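Local coordinates for siderophore-interacting protein (Aeromonas hydrophila, PDB 6K2L) that binds FAD and, as in related siderophore-interacting proteins, probably uses the flavin to reduce siderophore-bound ferric iron so that the metal is released, at residues A[107-110]-A[111-115]; A[201-204]-A[205-208]; A[242-245]-A[246-250]. The protein carries 1 engineered substitution. All blocks are in the same frame, centred on the assembly; numbering follows the deposited sequence.

Contact 1 of 3, residues A[107-110]-A[111-115]; sequences PASR and FANEV. With FAD (flavin-adenine dinucleotide), chain C.
Phe111, Ala112, Asn113 and Glu114 donate their amides in turn to the carbonyls of Pro107, Ala108, Ser109 and Arg110, four i-to-i+4 bonds of 2.9 to 3.0 Å that wind residues 107-114 into an alpha helix. This helix packs against the antiparallel barrel of the FAD-binding domain, and its first turn illustrates anion binding by a helix N-terminus. Ala108 N gives a hydrogen bond to FAD O1P (3.0 Å), whereas the one from Ser109 N to FAD O2P is weak, bent to 122° at the hydrogen. The two amides grip different oxygens of one phosphate, where the helix dipole would be expected to favour negative charge. The Pro107 ring lies beside the same phosphate, CD 3.3 Å from FAD O1P, with Ala108 CB near FAD O1P and O2P.

On the barrel side, the Phe111 side chain touches Leu51 and Ile28, and Ala108 touches Leu51, Arg81 and Phe83. Away from the barrel, Arg110 and Glu114 run side by side and point the same way, their flat ends 11° from parallel. Glu114 OE2 stays 4.2 Å from Arg110 NE, well out of the guanidinium plane, so charges attract without an N-H aimed at the oxygen. With CG beside the backbone N (chi1 -61°), Asn113 brings its amide back toward Ser109, and a water joins the pair by accepting from Ser109 OG and donating to Asn113 OD1 at 3.0 Å.

Contact 2 of 3, residues A[201-204]-A[205-208]; sequences VEYF and TSLP
Leu207 folds back against Tyr203 and Phe204 at the C-terminal end of helix 198-205, a helix-end arrangement in which backbone bonding gives way to side-chain bonding. The apolar part of the contact is a leucine branching over two rings. Its CD1 sits above the centre of the Phe204 ring in a CH-pi contact, 3.9 Å from the centroid and 11° off the ring normal. Its CD2 goes to Tyr203 instead, 3.7 Å from CE1. Phe204 is buried against His165, Ala167, Tyr140 and Val142 of the parallel sheet and Met228 of helix 222-235, while Tyr203 meets the ring of Phe190.

Among backbone bonds, Thr205 N to Val201 O (2.9 Å) and Ser206 N to Glu202 O (3.0 Å) keep the helical i-to-i+4 pattern. The next amide breaks it: Leu207 N bonds weakly to Phe204 O, three residues back.

Hydroxyls supply the rest. Thr205 OG1, held between its own backbone N and carbonyl carbon (chi1 54°), lies within bonding range of both Val201 O and Glu202 O, and its single proton may go to either. Ser206 OG donates to Tyr203 O at 2.6 Å, with a C=O...donor angle of 132°. The carbonyl that a longer helix would offer to Leu207 N is taken up chiefly by the serine hydroxyl, with a weak bond from Ser206 N beside it, consistent with the chain leaving the helix here while Leu207 stays packed on the Tyr203 and Phe204 rings.

Contact 3 of 3, residues A[242-245]-A[246-250]; sequences RVYA and VPYWR. With FAD (flavin-adenine dinucleotide), chain C.
Tyr244, on edge strand 243-245 of the five-stranded parallel sheet, is covered on one ring face by Val246 and meets Tyr248 through its hydroxyl. The strand leads directly into the flavin site, an arrangement in keeping with the ferredoxin-reductase-like folds, where an aromatic residue commonly covers the isoalloxazine.

Torsions decide which groups meet. Tyr244 turns CG away from its backbone N (chi1 173°), which carries the ring along the chain toward residues 246 and 248. Val246 sets its CG2 branch over the tyrosine: 3.7 Å from the ring centroid, 22° off the normal and displaced toward the rim, with Tyr244 CZ as its nearest ring atom. Trp217 stacks on Tyr244 as well.

Tyr248 is differently set. With CG beside the backbone N (chi1 -81°), its ring lies flat against the dimethylbenzene side of the flavin, FAD C7 being 3.4 Å above the plane of the Tyr248 ring and over its centre. The Tyr244 hydroxyl comes to the edge of that ring, in its plane, and accepts a hydrogen bond from Tyr248 OH at 3.1 Å; the two side chains cross at about a right angle.

Further along, Trp249 covers the adenine with one face, its CZ3 3.3 Å from FAD N3A, while its NE1 is bonded to Asp144. Arg250 O receives the ribose hydroxyl FAD O2B at 2.8 Å. Consecutive residues therefore address flavin, adenine and ribose in turn. The hydroxyl bond would be expected to limit the rotation of the Tyr248 ring, so that the ring covering the flavin is positioned from its far end as well as by its backbone.

Contacts 1 and 3 meet the same FAD from different domains: 107-115 takes a phosphate on the barrel side, 242-250 the flavin, adenine and ribose on the parallel-sheet side. Their centres are 24 Å apart and their nearest atoms about 10 Å, so the cofactor bridges two pieces that never touch. Contact 2 shares its domain with contact 3, the centres lying 18 Å apart, but it packs on the sheet nearer the opposite edge strand, 185-191. At 35 Å between centres from contact 1 and about 25 Å at the nearest atoms, it is remote from the phosphate site and finishes a helix, whereas the other two contribute to the cofactor pocket.

Contact 1 of 3, residues A[107-110]-A[111-115]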
# COMPACT_ATOMS: atom_id res chain seq x y z
N PRO A 107 24.61 -4.12 -15.31
CA PRO A 107 23.52 -3.76 -16.23
C PRO A 107 22.45 -2.88 -15.62
O PRO A 107 21.95 -1.98 -16.30
CB PRO A 107 22.94 -5.13 -16.65
CG PRO A 107 23.30 -6.05 -15.53
CD PRO A 107 24.65 -5.57 -15.05
N ALA A 108 22.04 -3.11 -14.37
CA ALA A 108 20.99 -2.26 -13.79
C ALA A 108 21.50 -0.84 -13.56
O ALA A 108 20.76 0.13 -13.78
CB ALA A 108 20.47 -2.85 -12.48
N SER A 109 22.75 -0.69 -13.12
CA SER A 109 23.35 0.63 -12.99
C SER A 109 23.37 1.36 -14.33
O SER A 109 23.10 2.56 -14.37
CB SER A 109 24.78 0.54 -12.45
OG SER A 109 25.32 1.84 -12.26
N ARG A 110 23.67 0.64 -15.42
CA ARG A 110 23.65 1.28 -16.73
C ARG A 110 22.25 1.70 -17.12
O ARG A 110 22.04 2.82 -17.60
CB ARG A 110 24.24 0.36 -17.79
CG ARG A 110 23.98 0.87 -19.21
CD ARG A 110 24.22 -0.22 -20.25
NE ARG A 110 25.65 -0.49 -20.45
CZ ARG A 110 26.10 -1.43 -21.27
NH1 ARG A 110 25.23 -2.17 -21.95
NH2 ARG A 110 27.42 -1.63 -21.42
N PHE A 111 21.28 0.83 -16.90
CA PHE A 111 19.92 1.23 -17.21
C PHE A 111 19.53 2.49 -16.43
O PHE A 111 18.97 3.43 -17.01
CB PHE A 111 18.95 0.09 -16.93
CG PHE A 111 17.53 0.51 -17.00
CD1 PHE A 111 16.88 0.61 -18.22
CD2 PHE A 111 16.85 0.83 -15.84
CE1 PHE A 111 15.56 1.02 -18.28
CE2 PHE A 111 15.54 1.23 -15.90
CZ PHE A 111 14.89 1.32 -17.12
N ALA A 112 19.84 2.53 -15.12
CA ALA A 112 19.44 3.68 -14.31
C ALA A 112 20.20 4.96 -14.69
O ALA A 112 19.61 6.04 -14.73
CB ALA A 112 19.63 3.36 -12.84
N ASN A 113 21.50 4.85 -14.99
CA ASN A 113 22.27 6.03 -15.37
C ASN A 113 21.81 6.59 -16.72
O ASN A 113 21.57 7.80 -16.85
CB ASN A 113 23.76 5.71 -15.39
CG ASN A 113 24.25 5.28 -14.03
OD1 ASN A 113 23.52 5.41 -13.04
ND2 ASN A 113 25.47 4.76 -13.96
N GLU A 114 21.66 5.73 -17.72
CA GLU A 114 21.35 6.24 -19.04
C GLU A 114 19.87 6.55 -19.23
O GLU A 114 19.50 7.10 -20.28
CB GLU A 114 21.80 5.25 -20.10
CG GLU A 114 23.30 5.15 -20.21
CD GLU A 114 23.72 4.00 -21.11
OE1 GLU A 114 22.84 3.48 -21.86
OE2 GLU A 114 24.93 3.64 -21.11
N VAL A 115 19.04 6.26 -18.23
CA VAL A 115 17.60 6.16 -18.45
C VAL A 115 17.06 7.44 -19.07
O VAL A 115 17.42 8.55 -18.68
CB VAL A 115 16.88 5.81 -17.13
CG1 VAL A 115 16.89 6.99 -16.13
CG2 VAL A 115 15.45 5.37 -17.42
PA FAD C . 25.94 -5.41 -10.23
O1A FAD C . 26.18 -5.72 -11.67
O2A FAD C . 25.16 -6.46 -9.44
O5B FAD C . 27.29 -5.20 -9.35
C5B FAD C . 28.38 -4.38 -9.82
C4B FAD C . 29.26 -3.89 -8.68
O4B FAD C . 28.63 -2.77 -8.02
C3B FAD C . 29.58 -4.89 -7.57
O3B FAD C . 30.91 -4.67 -7.09
C2B FAD C . 28.52 -4.58 -6.51
O2B FAD C . 28.90 -4.88 -5.17
C1B FAD C . 28.37 -3.07 -6.66
N9A FAD C . 27.03 -2.61 -6.38
C8A FAD C . 25.86 -3.21 -6.76
N7A FAD C . 24.78 -2.55 -6.41
C5A FAD C . 25.28 -1.42 -5.77
C6A FAD C . 24.66 -0.32 -5.16
N6A FAD C . 23.34 -0.15 -5.13
N1A FAD C . 25.45 0.63 -4.60
C2A FAD C . 26.78 0.46 -4.64
N3A FAD C . 27.48 -0.54 -5.20
C4A FAD C . 26.67 -1.45 -5.75
N1 FAD C . 18.64 -2.18 -5.28
C2 FAD C . 18.12 -0.96 -5.59
O2 FAD C . 18.82 -0.05 -6.04
N3 FAD C . 16.77 -0.71 -5.40
C4 FAD C . 15.85 -1.59 -4.90
O4 FAD C . 14.67 -1.26 -4.78
C4X FAD C . 16.40 -2.90 -4.58
N5 FAD C . 15.58 -3.83 -4.11
C5X FAD C . 16.11 -5.05 -3.80
C6 FAD C . 15.27 -6.03 -3.27
C7 FAD C . 15.76 -7.28 -2.92
C7M FAD C . 14.80 -8.32 -2.38
C8 FAD C . 17.12 -7.58 -3.12
C8M FAD C . 17.68 -8.94 -2.80
C9 FAD C . 17.96 -6.61 -3.66
C9A FAD C . 17.47 -5.35 -3.99
N10 FAD C . 18.31 -4.35 -4.50
C10 FAD C . 17.81 -3.09 -4.80
C1' FAD C . 19.75 -4.60 -4.69
C2' FAD C . 20.19 -4.70 -6.15
O2' FAD C . 19.74 -5.92 -6.75
C3' FAD C . 21.72 -4.65 -6.20
O3' FAD C . 22.13 -3.31 -5.92
C4' FAD C . 22.34 -5.09 -7.53
O4' FAD C . 23.67 -5.54 -7.28
C5' FAD C . 22.30 -3.97 -8.55
O5' FAD C . 22.73 -4.48 -9.82
P FAD C . 23.74 -3.68 -10.74
O1P FAD C . 23.64 -4.33 -12.13
O2P FAD C . 23.50 -2.24 -10.70
O3P FAD C . 25.17 -4.02 -10.10
O HOH W 1 23.71 3.24 -10.98

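Contact 2 of 3, residues A[201-204]-A[205-208]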
# COMPACT_ATOMS: atom_id res chain seq x y z
N VAL A 201 25.99 -0.28 13.75
CA VAL A 201 25.76 -1.54 14.45
C VAL A 201 25.87 -1.37 15.94
O VAL A 201 25.03 -1.87 16.70
CB VAL A 201 26.71 -2.65 13.96
CG1 VAL A 201 26.39 -3.97 14.67
CG2 VAL A 201 26.56 -2.83 12.48
N GLU A 202 26.89 -0.65 16.40
CA GLU A 202 26.97 -0.27 17.81
C GLU A 202 25.69 0.40 18.27
O GLU A 202 25.11 0.01 19.30
CB GLU A 202 28.17 0.65 18.05
CG GLU A 202 28.19 1.21 19.46
CD GLU A 202 29.57 1.68 19.93
OE1 GLU A 202 29.94 2.86 19.67
OE2 GLU A 202 30.29 0.88 20.57
N TYR A 203 25.20 1.40 17.50
CA TYR A 203 24.02 2.14 17.94
C TYR A 203 22.80 1.24 18.03
O TYR A 203 22.06 1.32 19.01
CB TYR A 203 23.73 3.29 17.00
CG TYR A 203 22.29 3.75 17.01
CD1 TYR A 203 21.82 4.61 18.01
CD2 TYR A 203 21.39 3.33 16.02
CE1 TYR A 203 20.49 5.06 18.03
CE2 TYR A 203 20.08 3.76 16.02
CZ TYR A 203 19.64 4.64 17.03
OH TYR A 203 18.34 5.07 17.02
N PHE A 204 22.59 0.39 17.03
CA PHE A 204 21.38 -0.43 17.01
C PHE A 204 21.44 -1.53 18.05
O PHE A 204 20.40 -1.94 18.56
CB PHE A 204 21.11 -1.05 15.64
CG PHE A 204 19.64 -1.10 15.29
CD1 PHE A 204 19.04 -0.02 14.65
CD2 PHE A 204 18.86 -2.19 15.65
CE1 PHE A 204 17.68 -0.03 14.35
CE2 PHE A 204 17.50 -2.21 15.35
CZ PHE A 204 16.91 -1.12 14.70
N THR A 205 22.64 -2.03 18.35
CA THR A 205 22.74 -3.05 19.39
C THR A 205 22.56 -2.44 20.78
O THR A 205 22.11 -3.15 21.68
CB THR A 205 24.07 -3.80 19.27
OG1 THR A 205 25.17 -2.87 19.27
CG2 THR A 205 24.11 -4.63 17.98
N SER A 206 22.87 -1.13 20.95
CA SER A 206 22.60 -0.45 22.21
C SER A 206 21.10 -0.28 22.52
O SER A 206 20.77 -0.01 23.68
CB SER A 206 23.25 0.94 22.25
OG SER A 206 22.52 1.93 21.52
N LEU A 207 20.19 -0.41 21.52
CA LEU A 207 18.79 -0.11 21.82
C LEU A 207 18.11 -1.31 22.48
O LEU A 207 18.33 -2.46 22.09
CB LEU A 207 18.01 0.26 20.56
CG LEU A 207 18.59 1.29 19.59
CD1 LEU A 207 18.00 1.06 18.19
CD2 LEU A 207 18.37 2.73 20.05
N PRO A 208 17.26 -1.06 23.48
CA PRO A 208 16.43 -2.14 24.02
C PRO A 208 15.37 -2.58 23.02
O PRO A 208 14.62 -1.77 22.48
CB PRO A 208 15.79 -1.50 25.26
CG PRO A 208 15.75 -0.04 24.93
CD PRO A 208 17.01 0.23 24.15

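Contact 3 of 3, residues A[242-245]-A[246-250]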
# COMPACT_ATOMS: atom_id res chain seq x y z
N ARG A 242 9.34 -13.84 12.28
CA ARG A 242 9.26 -12.42 12.63
C ARG A 242 10.59 -11.71 12.45
O ARG A 242 10.79 -10.62 13.01
CB ARG A 242 8.72 -12.26 14.04
CG ARG A 242 7.21 -12.41 14.04
CD ARG A 242 6.66 -12.80 15.38
NE ARG A 242 7.26 -12.03 16.45
CZ ARG A 242 8.12 -12.50 17.34
NH1 ARG A 242 8.48 -13.78 17.28
NH2 ARG A 242 8.60 -11.70 18.29
N VAL A 243 11.51 -12.31 11.71
CA VAL A 243 12.78 -11.69 11.35
C VAL A 243 12.93 -11.81 9.84
O VAL A 243 12.92 -12.92 9.29
CB VAL A 243 13.98 -12.35 12.05
CG1 VAL A 243 15.27 -11.64 11.63
CG2 VAL A 243 13.82 -12.32 13.57
N TYR A 244 13.05 -10.67 9.17
CA TYR A 244 13.43 -10.62 7.76
C TYR A 244 14.91 -10.22 7.71
O TYR A 244 15.30 -9.19 8.28
CB TYR A 244 12.51 -9.64 7.03
CG TYR A 244 12.83 -9.33 5.59
CD1 TYR A 244 13.88 -8.45 5.25
CD2 TYR A 244 12.06 -9.86 4.56
CE1 TYR A 244 14.15 -8.14 3.92
CE2 TYR A 244 12.32 -9.57 3.23
CZ TYR A 244 13.37 -8.72 2.91
OH TYR A 244 13.62 -8.42 1.59
N ALA A 245 15.74 -11.06 7.11
CA ALA A 245 17.18 -10.79 6.99
C ALA A 245 17.61 -11.25 5.60
O ALA A 245 17.92 -12.42 5.39
CB ALA A 245 17.99 -11.48 8.08
N VAL A 246 17.61 -10.31 4.66
CA VAL A 246 17.90 -10.59 3.27
C VAL A 246 19.00 -9.62 2.85
O VAL A 246 18.77 -8.41 2.83
CB VAL A 246 16.67 -10.41 2.37
CG1 VAL A 246 17.05 -10.57 0.93
CG2 VAL A 246 15.58 -11.37 2.75
N PRO A 247 20.21 -10.09 2.52
CA PRO A 247 21.24 -9.15 2.03
C PRO A 247 20.93 -8.79 0.58
O PRO A 247 20.77 -9.67 -0.27
CB PRO A 247 22.55 -9.94 2.17
CG PRO A 247 22.16 -11.27 2.85
CD PRO A 247 20.71 -11.48 2.60
N TYR A 248 20.78 -7.49 0.32
CA TYR A 248 20.38 -7.05 -1.01
C TYR A 248 21.55 -7.09 -1.98
O TYR A 248 21.33 -7.28 -3.18
CB TYR A 248 19.78 -5.65 -0.95
CG TYR A 248 18.32 -5.61 -0.52
CD1 TYR A 248 17.73 -6.70 0.11
CD2 TYR A 248 17.54 -4.48 -0.72
CE1 TYR A 248 16.41 -6.66 0.49
CE2 TYR A 248 16.22 -4.45 -0.34
CZ TYR A 248 15.66 -5.53 0.26
OH TYR A 248 14.33 -5.52 0.64
N TRP A 249 22.78 -6.94 -1.49
CA TRP A 249 23.99 -7.00 -2.30
C TRP A 249 25.20 -7.12 -1.37
O TRP A 249 25.07 -7.13 -0.14
CB TRP A 249 24.15 -5.77 -3.19
CG TRP A 249 24.33 -4.47 -2.44
CD1 TRP A 249 23.40 -3.84 -1.66
CD2 TRP A 249 25.50 -3.64 -2.42
NE1 TRP A 249 23.92 -2.67 -1.15
CE2 TRP A 249 25.20 -2.52 -1.60
CE3 TRP A 249 26.76 -3.72 -3.01
CZ2 TRP A 249 26.13 -1.50 -1.36
CZ3 TRP A 249 27.69 -2.71 -2.76
CH2 TRP A 249 27.36 -1.61 -1.95
N ARG A 250 26.38 -7.20 -1.97
CA ARG A 250 27.61 -7.37 -1.21
C ARG A 250 28.68 -6.51 -1.85
O ARG A 250 28.96 -6.66 -3.05
CB ARG A 250 28.03 -8.83 -1.18
CG ARG A 250 29.24 -9.06 -0.30
CD ARG A 250 29.38 -10.53 0.05
NE ARG A 250 30.56 -10.80 0.88
CZ ARG A 250 30.98 -12.03 1.18
NH1 ARG A 250 30.33 -13.10 0.72
NH2 ARG A 250 32.06 -12.20 1.94
PA FAD C . 25.94 -5.41 -10.23
O1A FAD C . 26.18 -5.72 -11.67
O2A FAD C . 25.16 -6.46 -9.44
O5B FAD C . 27.29 -5.20 -9.35
C5B FAD C . 28.38 -4.38 -9.82
C4B FAD C . 29.26 -3.89 -8.68
O4B FAD C . 28.63 -2.77 -8.02
C3B FAD C . 29.58 -4.89 -7.57
O3B FAD C . 30.91 -4.67 -7.09
C2B FAD C . 28.52 -4.58 -6.51
O2B FAD C . 28.90 -4.88 -5.17
C1B FAD C . 28.37 -3.07 -6.66
N9A FAD C . 27.03 -2.61 -6.38
C8A FAD C . 25.86 -3.21 -6.76
N7A FAD C . 24.78 -2.55 -6.41
C5A FAD C . 25.28 -1.42 -5.77
C6A FAD C . 24.66 -0.32 -5.16
N6A FAD C . 23.34 -0.15 -5.13
N1A FAD C . 25.45 0.63 -4.60
C2A FAD C . 26.78 0.46 -4.64
N3A FAD C . 27.48 -0.54 -5.20
C4A FAD C . 26.67 -1.45 -5.75
N1 FAD C . 18.64 -2.18 -5.28
C2 FAD C . 18.12 -0.96 -5.59
O2 FAD C . 18.82 -0.05 -6.04
N3 FAD C . 16.77 -0.71 -5.40
C4 FAD C . 15.85 -1.59 -4.90
O4 FAD C . 14.67 -1.26 -4.78
C4X FAD C . 16.40 -2.90 -4.58
N5 FAD C . 15.58 -3.83 -4.11
C5X FAD C . 16.11 -5.05 -3.80
C6 FAD C . 15.27 -6.03 -3.27
C7 FAD C . 15.76 -7.28 -2.92
C7M FAD C . 14.80 -8.32 -2.38
C8 FAD C . 17.12 -7.58 -3.12
C8M FAD C . 17.68 -8.94 -2.80
C9 FAD C . 17.96 -6.61 -3.66
C9A FAD C . 17.47 -5.35 -3.99
N10 FAD C . 18.31 -4.35 -4.50
C10 FAD C . 17.81 -3.09 -4.80
C1' FAD C . 19.75 -4.60 -4.69
C2' FAD C . 20.19 -4.70 -6.15
O2' FAD C . 19.74 -5.92 -6.75
C3' FAD C . 21.72 -4.65 -6.20
O3' FAD C . 22.13 -3.31 -5.92
C4' FAD C . 22.34 -5.09 -7.53
O4' FAD C . 23.67 -5.54 -7.28
C5' FAD C . 22.30 -3.97 -8.55
O5' FAD C . 22.73 -4.48 -9.82
P FAD C . 23.74 -3.68 -10.74
O1P FAD C . 23.64 -4.33 -12.13
O2P FAD C . 23.50 -2.24 -10.70
O3P FAD C . 25.17 -4.02 -10.10